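Local structure of imelysin (Bacteroides ovatus ATCC 8483, 3OYV) at residues 20-23 against 24-28; 122-125 against 126-130; 186-189 against 190-193; 317-320 against 321-325. The protein is an imelysin-like outer-membrane protein, possibly a peptidase, that probably takes part in bacterial iron uptake. All blocks are in the same frame, centred on the assembly; numbering follows the deposited sequence. Where two conformers were deposited one is given.

Contacts 1 and 4 are neighbours in space although almost three hundred residues part them in the chain: their centres lie about 8 Å apart, and the start of helix 21-47 touches the short helix 319-323. Ser22 OG reaches Ser322 O at 2.7 Å and Asn26 ND2 reaches Trp321 O at 2.8 Å, both probable hydrogen bonds. Contacts 2 and 3 belong to another part of the molecule, about 16 Å from each other between centres, and contact 2 is about 31 Å from contact 1. Contact 2 lies nearest the centre of the molecule (about 9 Å between centres), and an unidentified bound molecule, probably from the crystallisation liquor, sits about 3 Å from its Asp124 side chain and may mark a pocket.

Contact 1. Residues 20-23 against 24-28; sequences NASS and WHNYM
The side-chain amide of Asn20 overlaps the six-membered ring of Trp24, lying alongside it and pointing the same way. Asn20 OD1 comes within 3.5 Å of Trp24 CE3, and the amide and ring planes stand 46° apart, too steep for a stack. The amide is held by bonds to Thr17 N and Asp15 O, while the indole NE1 binds Leu350 O, so both groups are fixed from outside. His25 swings back along the helix, its CG beside the backbone N (chi1 -62°), which lays one imidazole face on the Ala21 carbonyl: Ala21 O sits 3.1 Å above the ring plane, shifted toward the rim. This is the first turn of helix 21-47, with regular i to i+4 bonds; Trp24 N to Asn20 O, at 2.9 Å, is the first of the four that join the segments. Replacing His25 with an alanine would probably remove the ring lying over Ala21 O and leave the hydroxyl of Tyr16 without its NE2 partner. Further round, Asn26 ND2 lies 3.4 Å from Ser22 O at an angle too poor for bonding, and turns instead to Trp321 O. The Tyr27 ring extends beyond residues 20-23, and its OH bonds to Val341 O.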
loop_
_atom_site.group_PDB
_atom_site.type_symbol
_atom_site.label_atom_id
_atom_site.label_comp_id
_atom_site.label_asym_id
_atom_site.label_seq_id
_atom_site.Cartn_x
_atom_site.Cartn_y
_atom_site.Cartn_z
ATOM N N ASN A 20 8.836 -11.045 27.680
ATOM C CA ASN A 20 9.031 -11.072 26.220
ATOM C C ASN A 20 9.528 -9.743 25.665
ATOM O O ASN A 20 9.765 -9.626 24.460
ATOM C CB ASN A 20 7.794 -11.557 25.457
ATOM C CG ASN A 20 6.599 -10.660 25.647
ATOM O OD1 ASN A 20 6.750 -9.450 25.804
ATOM N ND2 ASN A 20 5.390 -11.237 25.569
ATOM N N ALA A 21 9.805 -8.768 26.544
ATOM C CA ALA A 21 10.105 -7.415 26.089
ATOM C C ALA A 21 11.372 -7.366 25.245
ATOM O O ALA A 21 11.430 -6.665 24.251
ATOM C CB ALA A 21 10.254 -6.489 27.290
ATOM N N SER A 22 12.419 -8.117 25.610
ATOM C CA SER A 22 13.659 -8.032 24.864
ATOM C C SER A 22 13.482 -8.563 23.451
ATOM O O SER A 22 13.901 -7.933 22.482
ATOM C CB SER A 22 14.769 -8.813 25.566
ATOM O OG SER A 22 15.958 -8.647 24.852
ATOM N N SER A 23 12.821 -9.704 23.320
ATOM C CA SER A 23 12.525 -10.258 21.994
ATOM C C SER A 23 11.647 -9.292 21.190
ATOM O O SER A 23 11.847 -9.097 20.001
ATOM C CB SER A 23 11.806 -11.604 22.115
ATOM O OG SER A 23 12.651 -12.598 22.679
ATOM N N TRP A 24 10.662 -8.695 21.858
ATOM C CA TRP A 24 9.743 -7.750 21.206
ATOM C C TRP A 24 10.529 -6.558 20.648
ATOM O O TRP A 24 10.351 -6.163 19.485
ATOM C CB TRP A 24 8.693 -7.275 22.204
ATOM C CG TRP A 24 7.388 -6.847 21.626
ATOM C CD1 TRP A 24 7.145 -5.789 20.799
ATOM C CD2 TRP A 24 6.135 -7.476 21.853
ATOM N NE1 TRP A 24 5.811 -5.725 20.503
ATOM C CE2 TRP A 24 5.159 -6.743 21.146
ATOM C CE3 TRP A 24 5.736 -8.593 22.589
ATOM C CZ2 TRP A 24 3.817 -7.095 21.155
ATOM C CZ3 TRP A 24 4.421 -8.920 22.603
ATOM C CH2 TRP A 24 3.471 -8.190 21.868
ATOM N N HIS A 25 11.434 -6.004 21.449
ATOM C CA HIS A 25 12.291 -4.890 21.004
ATOM C C HIS A 25 13.122 -5.284 19.804
ATOM O O HIS A 25 13.180 -4.564 18.787
ATOM C CB HIS A 25 13.228 -4.434 22.126
ATOM C CG HIS A 25 12.509 -3.899 23.342
ATOM N ND1 HIS A 25 13.138 -3.716 24.562
ATOM C CD2 HIS A 25 11.210 -3.577 23.550
ATOM C CE1 HIS A 25 12.269 -3.250 25.444
ATOM N NE2 HIS A 25 11.096 -3.142 24.853
ATOM N N ASN A 26 13.842 -6.394 19.940
ATOM C CA ASN A 26 14.721 -6.829 18.877
ATOM C C ASN A 26 13.988 -7.145 17.571
ATOM O O ASN A 26 14.489 -6.824 16.478
ATOM C CB ASN A 26 15.529 -8.031 19.350
ATOM C CG ASN A 26 16.631 -7.628 20.338
ATOM O OD1 ASN A 26 17.178 -6.532 20.237
ATOM N ND2 ASN A 26 16.979 -8.532 21.269
ATOM N N TYR A 27 12.842 -7.804 17.677
ATOM C CA TYR A 27 12.124 -8.184 16.457
ATOM C C TYR A 27 11.463 -6.972 15.804
ATOM O O TYR A 27 11.467 -6.848 14.585
ATOM C CB TYR A 27 11.147 -9.334 16.659
ATOM C CG TYR A 27 10.843 -9.986 15.337
ATOM C CD1 TYR A 27 11.862 -10.575 14.584
ATOM C CD2 TYR A 27 9.557 -9.989 14.829
ATOM C CE1 TYR A 27 11.604 -11.160 13.382
ATOM C CE2 TYR A 27 9.286 -10.590 13.607
ATOM C CZ TYR A 27 10.320 -11.181 12.887
ATOM O OH TYR A 27 10.081 -11.799 11.669
HETATM N N MSE A 28 10.904 -6.069 16.613
HETATM C CA MSE A 28 10.374 -4.799 16.069
HETATM C C MSE A 28 11.467 -4.080 15.302
HETATM O O MSE A 28 11.227 -3.590 14.200
HETATM C CB MSE A 28 9.839 -3.860 17.143
HETATM C CG MSE A 28 8.453 -4.123 17.605
HETATM SE SE MSE A 28 7.759 -2.641 18.592
HETATM C CE MSE A 28 9.099 -2.583 19.979
#

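Contact 2. Residues 122-125 against 126-130; sequences RDDY and TNNIY
Thr126 grips the carbonyl of Arg122 twice, and here the contact is tightest. Its hydroxyl OG1 donates to Arg122 O at 2.7 Å from above the carbonyl plane, while Thr126 N bonds to Arg122 O at 3.0 Å from the opposite face. With OG1 beside the backbone N (chi1 -57°), the hydroxyl is aimed back down the helix, and it also receives a hydrogen bond from Gln176 NE2. Nearby, Ile129 CG1 packs 3.5 Å from Tyr125 O, and the side chains of Tyr125, Thr126 and Ile129 all press on Ile175 of helix 158-177. The side of the helix bearing Asp124 and Asn128 is looser. These two side chains cross obliquely with their planes 84° apart, and Asp124 OD1 stays 3.6 Å from Asn128 ND2. Each finds its partners on other parts of the fold instead: Asp124 OD2 bonds to Ser115 OG, and Asn128 is held by Lys93 and by the carbonyl of Glu283. Asn127, more open to solvent, likewise turns its ND2 to the Glu283 carboxylate. A threonine hydroxyl bonded to the carbonyl four residues earlier, sharing it with the main-chain N-H, is a familiar feature of α-helices, here in the buried stretch of helix 121-137.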
loop_
_atom_site.group_PDB
_atom_site.type_symbol
_atom_site.label_atom_id
_atom_site.label_comp_id
_atom_site.label_asym_id
_atom_site.label_seq_id
_atom_site.Cartn_x
_atom_site.Cartn_y
_atom_site.Cartn_z
ATOM N N ARG A 122 -10.643 0.563 6.575
ATOM C CA ARG A 122 -11.363 1.541 5.761
ATOM C C ARG A 122 -10.413 2.579 5.161
ATOM O O ARG A 122 -10.468 2.876 3.986
ATOM C CB ARG A 122 -12.448 2.250 6.577
ATOM C CG ARG A 122 -13.675 1.388 6.841
ATOM C CD ARG A 122 -14.549 1.915 7.973
ATOM N NE ARG A 122 -15.025 3.278 7.700
ATOM C CZ ARG A 122 -14.465 4.401 8.133
ATOM N NH1 ARG A 122 -13.416 4.396 8.937
ATOM N NH2 ARG A 122 -14.976 5.584 7.755
ATOM N N ASP A 123 -9.572 3.156 6.014
ATOM C CA ASP A 123 -8.699 4.220 5.573
ATOM C C ASP A 123 -7.632 3.710 4.604
ATOM O O ASP A 123 -7.304 4.375 3.634
ATOM C CB ASP A 123 -8.088 4.937 6.780
ATOM C CG ASP A 123 -9.071 5.818 7.533
ATOM O OD1 ASP A 123 -10.134 6.151 6.970
ATOM O OD2 ASP A 123 -8.736 6.179 8.688
ATOM N N ASP A 124 -7.107 2.508 4.868
ATOM C CA ASP A 124 -6.169 1.835 3.991
ATOM C C ASP A 124 -6.770 1.715 2.589
ATOM O O ASP A 124 -6.202 2.176 1.595
ATOM C CB ASP A 124 -5.888 0.478 4.647
ATOM C CG ASP A 124 -5.038 -0.470 3.825
ATOM O OD1 ASP A 124 -4.612 -0.193 2.691
ATOM O OD2 ASP A 124 -4.760 -1.581 4.370
ATOM N N TYR A 125 -7.946 1.102 2.515
ATOM C CA TYR A 125 -8.519 0.778 1.209
ATOM C C TYR A 125 -8.938 2.053 0.478
ATOM O O TYR A 125 -8.843 2.126 -0.751
ATOM C CB TYR A 125 -9.697 -0.199 1.306
ATOM C CG TYR A 125 -9.483 -1.453 2.150
ATOM C CD1 TYR A 125 -8.206 -1.915 2.509
ATOM C CD2 TYR A 125 -10.589 -2.161 2.604
ATOM C CE1 TYR A 125 -8.054 -3.021 3.338
ATOM C CE2 TYR A 125 -10.442 -3.260 3.413
ATOM C CZ TYR A 125 -9.177 -3.701 3.778
ATOM O OH TYR A 125 -9.098 -4.789 4.641
ATOM N N THR A 126 -9.393 3.048 1.239
ATOM C CA THR A 126 -9.731 4.351 0.676
ATOM C C THR A 126 -8.482 5.007 0.076
ATOM O O THR A 126 -8.523 5.539 -1.042
ATOM C CB THR A 126 -10.375 5.265 1.720
ATOM O OG1 THR A 126 -11.530 4.636 2.254
ATOM C CG2 THR A 126 -10.797 6.606 1.137
ATOM N N ASN A 127 -7.358 4.944 0.806
ATOM C CA ASN A 127 -6.086 5.450 0.260
ATOM C C ASN A 127 -5.677 4.742 -1.005
ATOM O O ASN A 127 -5.137 5.355 -1.920
ATOM C CB ASN A 127 -4.973 5.348 1.308
ATOM C CG ASN A 127 -5.038 6.443 2.348
ATOM O OD1 ASN A 127 -5.676 7.480 2.149
ATOM N ND2 ASN A 127 -4.385 6.212 3.489
ATOM N N ASN A 128 -5.963 3.445 -1.091
ATOM C CA ASN A 128 -5.700 2.718 -2.317
ATOM C C ASN A 128 -6.499 3.319 -3.500
ATOM O O ASN A 128 -6.010 3.417 -4.624
ATOM C CB ASN A 128 -6.056 1.226 -2.219
ATOM C CG ASN A 128 -5.263 0.426 -1.164
ATOM O OD1 ASN A 128 -5.757 -0.625 -0.757
ATOM N ND2 ASN A 128 -4.087 0.886 -0.728
ATOM N N ILE A 129 -7.740 3.704 -3.234
ATOM C CA ILE A 129 -8.554 4.343 -4.278
ATOM C C ILE A 129 -7.993 5.743 -4.608
ATOM O O ILE A 129 -7.962 6.145 -5.772
ATOM C CB ILE A 129 -10.045 4.390 -3.903
ATOM C CG1 ILE A 129 -10.606 2.973 -3.658
ATOM C CG2 ILE A 129 -10.827 5.124 -4.986
ATOM C CD1 ILE A 129 -10.408 1.992 -4.765
ATOM N N TYR A 130 -7.528 6.472 -3.592
ATOM C CA TYR A 130 -6.880 7.749 -3.864
ATOM C C TYR A 130 -5.614 7.609 -4.682
ATOM O O TYR A 130 -5.263 8.536 -5.388
ATOM C CB TYR A 130 -6.616 8.522 -2.575
ATOM C CG TYR A 130 -7.869 9.046 -1.924
ATOM C CD1 TYR A 130 -8.922 9.519 -2.699
ATOM C CD2 TYR A 130 -8.003 9.084 -0.543
ATOM C CE1 TYR A 130 -10.077 10.008 -2.121
ATOM C CE2 TYR A 130 -9.167 9.584 0.052
ATOM C CZ TYR A 130 -10.181 10.036 -0.756
ATOM O OH TYR A 130 -11.333 10.528 -0.179
#

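Contact 3. Residues 186-189 against 190-193; sequences IPSN and ETVA
The carboxylate of Glu190 is the flat side-chain group that meets residues 186-189, and it does so with one oxygen: Glu190 OE1 lies 3.4 Å from Ser188 CB. A bend at chi2 (92°) folds the chain back so that the carboxylate hangs beside the serine it has just passed. The other flat group engaged is the Asn189 peptide carbonyl, which Ala193 N meets in the carbonyl plane. That bond appears very short, but Val192 and Ala193 were each deposited in two conformers, so its exact length is doubtful. The bond from Val192 N to Ser188 O is weak at 3.3 Å.

The polar heart of the contact is a pair of hydroxyls. Ser188, the N-cap of helix 189-214, has its OG between its own backbone N and carbonyl carbon (chi1 73°), which carries the oxygen in over the first turn to 3.0 Å from Thr191 OG1. Thr191 OG1 is in turn 2.9 Å from Ile186 O, and both hydroxyls also pair with the carbonyl of His185. The non-polar branch of Thr191 fits closely too, with CG2 at 3.2 Å from Ile186 O.

The cap thereby ties the loop after helix 158-177 to the start of helix 189-214. Thr191 rests on Ile94 and Tyr98 of helix 71-102, Ile186 reaches Tyr101 of that helix and also packs on Ala109 and Leu110 of helix 106-111, and Ser188 and Glu190 both touch Pro179.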
loop_
_atom_site.group_PDB
_atom_site.type_symbol
_atom_site.label_atom_id
_atom_site.label_comp_id
_atom_site.label_asym_id
_atom_site.label_seq_id
_atom_site.Cartn_x
_atom_site.Cartn_y
_atom_site.Cartn_z
ATOM N N ILE A 186 -18.638 -6.549 8.646
ATOM C CA ILE A 186 -18.392 -7.214 7.399
ATOM C C ILE A 186 -19.694 -7.474 6.602
ATOM O O ILE A 186 -19.735 -7.102 5.449
ATOM C CB ILE A 186 -17.572 -8.489 7.582
ATOM C CG1 ILE A 186 -16.153 -8.162 8.084
ATOM C CG2 ILE A 186 -17.551 -9.319 6.316
ATOM C CD1 ILE A 186 -15.338 -9.379 8.516
ATOM N N PRO A 187 -20.789 -7.976 7.222
ATOM C CA PRO A 187 -21.961 -8.293 6.388
ATOM C C PRO A 187 -22.818 -7.083 6.042
ATOM O O PRO A 187 -23.865 -7.254 5.445
ATOM C CB PRO A 187 -22.706 -9.320 7.237
ATOM C CG PRO A 187 -22.340 -8.952 8.658
ATOM C CD PRO A 187 -20.874 -8.581 8.554
ATOM N N SER A 188 -22.417 -5.879 6.418
ATOM C CA SER A 188 -23.270 -4.700 6.279
ATOM C C SER A 188 -23.628 -4.405 4.826
ATOM O O SER A 188 -22.915 -4.790 3.902
ATOM C CB SER A 188 -22.598 -3.485 6.891
ATOM O OG SER A 188 -21.520 -3.032 6.077
ATOM N N ASN A 189 -24.774 -3.752 4.644
ATOM C CA ASN A 189 -25.153 -3.259 3.328
ATOM C C ASN A 189 -24.075 -2.349 2.748
ATOM O O ASN A 189 -23.850 -2.328 1.557
ATOM C CB ASN A 189 -26.476 -2.501 3.400
ATOM C CG ASN A 189 -27.660 -3.405 3.728
ATOM O OD1 ASN A 189 -27.643 -4.593 3.432
ATOM N ND2 ASN A 189 -28.691 -2.825 4.319
ATOM N N GLU A 190 -23.433 -1.594 3.612
ATOM C CA GLU A 190 -22.350 -0.702 3.162
ATOM C C GLU A 190 -21.138 -1.461 2.601
ATOM O O GLU A 190 -20.537 -1.056 1.598
ATOM C CB GLU A 190 -21.969 0.261 4.271
ATOM C CG GLU A 190 -23.096 1.206 4.693
ATOM C CD GLU A 190 -23.965 0.691 5.851
ATOM O OE1 GLU A 190 -23.964 -0.517 6.129
ATOM O OE2 GLU A 190 -24.646 1.517 6.479
ATOM N N THR A 191 -20.811 -2.610 3.174
ATOM C CA THR A 191 -19.786 -3.483 2.594
ATOM C C THR A 191 -20.089 -3.880 1.143
ATOM O O THR A 191 -19.217 -3.777 0.254
ATOM C CB THR A 191 -19.592 -4.742 3.445
ATOM O OG1 THR A 191 -19.198 -4.330 4.753
ATOM C CG2 THR A 191 -18.524 -5.656 2.823
ATOM N N VAL A 192 -21.430 -4.038 1.052
ATOM C CA VAL A 192 -22.100 -4.278 -0.178
ATOM C C VAL A 192 -22.013 -3.050 -1.053
ATOM O O VAL A 192 -21.537 -3.166 -2.156
ATOM C CB VAL A 192 -23.526 -4.826 -0.051
ATOM C CG1 VAL A 192 -24.088 -5.035 -1.452
ATOM C CG2 VAL A 192 -23.488 -6.127 0.729
ATOM N N ALA A 193 -22.412 -1.879 -0.567
ATOM C CA ALA A 193 -22.296 -0.672 -1.365
ATOM C C ALA A 193 -20.826 -0.374 -1.732
ATOM O O ALA A 193 -20.552 0.086 -2.840
ATOM C CB ALA A 193 -22.933 0.491 -0.663
#

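Contact 4. Residues 317-320 against 321-325; sequences NSQS and WSDLE
Ser318 caps the short helix 319-323: its OG accepts from Trp321 N at 3.3 Å, with an N-H...O angle of 158°. The same oxygen lies at the edge of the indole, in the ring plane, 3.3 Å from Trp321 CD1. A chi1 of 73° turns the hydroxyl back over the helix start, and it also bonds to Ile315 O. Exchanging Ser318 for an alanine would probably leave Trp321 N without its capping acceptor and Ile315 O without this hydroxyl, freeing the start of the helix to fray. The Ser318 carbonyl takes a bond from Ser322 N.

Gln319 comes next, and its chain, bent at chi2, curls toward Asp323. In the conformer given, one of two deposited, Gln319 NE2 donates to Asp323 OD1 at 3.0 Å. The bond leaves in the amide plane but arrives 40° above the carboxylate plane. Behind it, the backbone bond from Asp323 N to Gln319 O measures 2.9 Å and is noticeably bent.

Ser320 closes the segment. Its hydroxyl OG stands 3.9 Å from Trp321 CD1, obliquely to the ring, and its carbonyl O receives from Asp323 N a weak bond at 3.4 Å.

The single turn lies against the beginning of helix 21-47. Trp321 packs on Ser23 and Asn30 and meets Tyr27 edge-to-face, while Leu324 touches Asn26 of that helix and Ala334 in a loop.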
loop_
_atom_site.group_PDB
_atom_site.type_symbol
_atom_site.label_atom_id
_atom_site.label_comp_id
_atom_site.label_asym_id
_atom_site.label_seq_id
_atom_site.Cartn_x
_atom_site.Cartn_y
_atom_site.Cartn_z
ATOM N N ASN A 317 8.460 -15.287 21.832
ATOM C CA ASN A 317 8.763 -16.169 22.955
ATOM C C ASN A 317 10.127 -16.835 22.900
ATOM O O ASN A 317 10.496 -17.571 23.831
ATOM C CB ASN A 317 7.646 -17.215 23.103
ATOM C CG ASN A 317 6.400 -16.631 23.682
ATOM O OD1 ASN A 317 6.445 -15.791 24.581
ATOM N ND2 ASN A 317 5.256 -17.063 23.166
ATOM N N SER A 318 10.893 -16.557 21.857
ATOM C CA SER A 318 12.165 -17.245 21.665
ATOM C C SER A 318 13.297 -16.626 22.467
ATOM O O SER A 318 13.418 -15.397 22.597
ATOM C CB SER A 318 12.577 -17.294 20.193
ATOM O OG SER A 318 13.003 -16.038 19.721
ATOM N N GLN A 319 14.164 -17.504 22.971
ATOM C CA GLN A 319 15.327 -17.046 23.706
ATOM C C GLN A 319 16.343 -16.411 22.755
ATOM O O GLN A 319 17.057 -15.485 23.131
ATOM C CB GLN A 319 15.954 -18.195 24.507
ATOM C CG GLN A 319 16.912 -17.744 25.590
ATOM C CD GLN A 319 16.228 -17.016 26.733
ATOM O OE1 GLN A 319 15.252 -17.504 27.292
ATOM N NE2 GLN A 319 16.738 -15.842 27.083
ATOM N N SER A 320 16.414 -16.884 21.499
ATOM C CA SER A 320 17.398 -16.356 20.564
ATOM C C SER A 320 17.145 -14.883 20.276
ATOM O O SER A 320 18.066 -14.076 20.279
ATOM C CB SER A 320 17.440 -17.149 19.238
ATOM O OG SER A 320 16.204 -17.042 18.551
ATOM N N TRP A 321 15.886 -14.513 20.017
ATOM C CA TRP A 321 15.583 -13.096 19.773
ATOM C C TRP A 321 15.691 -12.271 21.060
ATOM O O TRP A 321 15.997 -11.090 21.009
ATOM C CB TRP A 321 14.211 -12.919 19.110
ATOM C CG TRP A 321 14.234 -13.176 17.646
ATOM C CD1 TRP A 321 13.857 -14.317 17.003
ATOM C CD2 TRP A 321 14.721 -12.284 16.647
ATOM N NE1 TRP A 321 14.056 -14.166 15.653
ATOM C CE2 TRP A 321 14.588 -12.932 15.408
ATOM C CE3 TRP A 321 15.239 -10.983 16.676
ATOM C CZ2 TRP A 321 14.979 -12.331 14.212
ATOM C CZ3 TRP A 321 15.625 -10.389 15.485
ATOM C CH2 TRP A 321 15.487 -11.064 14.274
ATOM N N SER A 322 15.497 -12.918 22.203
ATOM C CA SER A 322 15.673 -12.227 23.504
ATOM C C SER A 322 17.122 -11.870 23.762
ATOM O O SER A 322 17.435 -10.834 24.338
ATOM C CB SER A 322 15.161 -13.099 24.664
ATOM O OG SER A 322 15.093 -12.367 25.870
ATOM N N ASP A 323 18.010 -12.774 23.375
ATOM C CA ASP A 323 19.445 -12.716 23.671
ATOM C C ASP A 323 20.275 -12.005 22.597
ATOM O O ASP A 323 21.454 -11.737 22.786
ATOM C CB ASP A 323 19.985 -14.157 23.808
ATOM C CG ASP A 323 19.522 -14.865 25.060
ATOM O OD1 ASP A 323 19.070 -14.210 26.054
ATOM O OD2 ASP A 323 19.650 -16.125 25.044
ATOM N N LEU A 324 19.660 -11.662 21.461
ATOM C CA LEU A 324 20.373 -11.041 20.357
ATOM C C LEU A 324 21.011 -9.709 20.759
ATOM O O LEU A 324 20.370 -8.890 21.433
ATOM C CB LEU A 324 19.416 -10.803 19.175
ATOM C CG LEU A 324 19.964 -10.078 17.967
ATOM C CD1 LEU A 324 21.001 -10.905 17.214
ATOM C CD2 LEU A 324 18.796 -9.677 17.037
ATOM N N GLU A 325 22.241 -9.514 20.289
ATOM C CA GLU A 325 22.959 -8.244 20.400
ATOM C C GLU A 325 23.198 -7.708 18.985
ATOM O O GLU A 325 23.318 -8.492 18.037
ATOM C CB GLU A 325 24.284 -8.439 21.146
ATOM C CG GLU A 325 24.116 -8.918 22.577
ATOM C CD GLU A 325 25.422 -9.366 23.254
ATOM O OE1 GLU A 325 26.508 -8.883 22.865
ATOM O OE2 GLU A 325 25.352 -10.204 24.185
#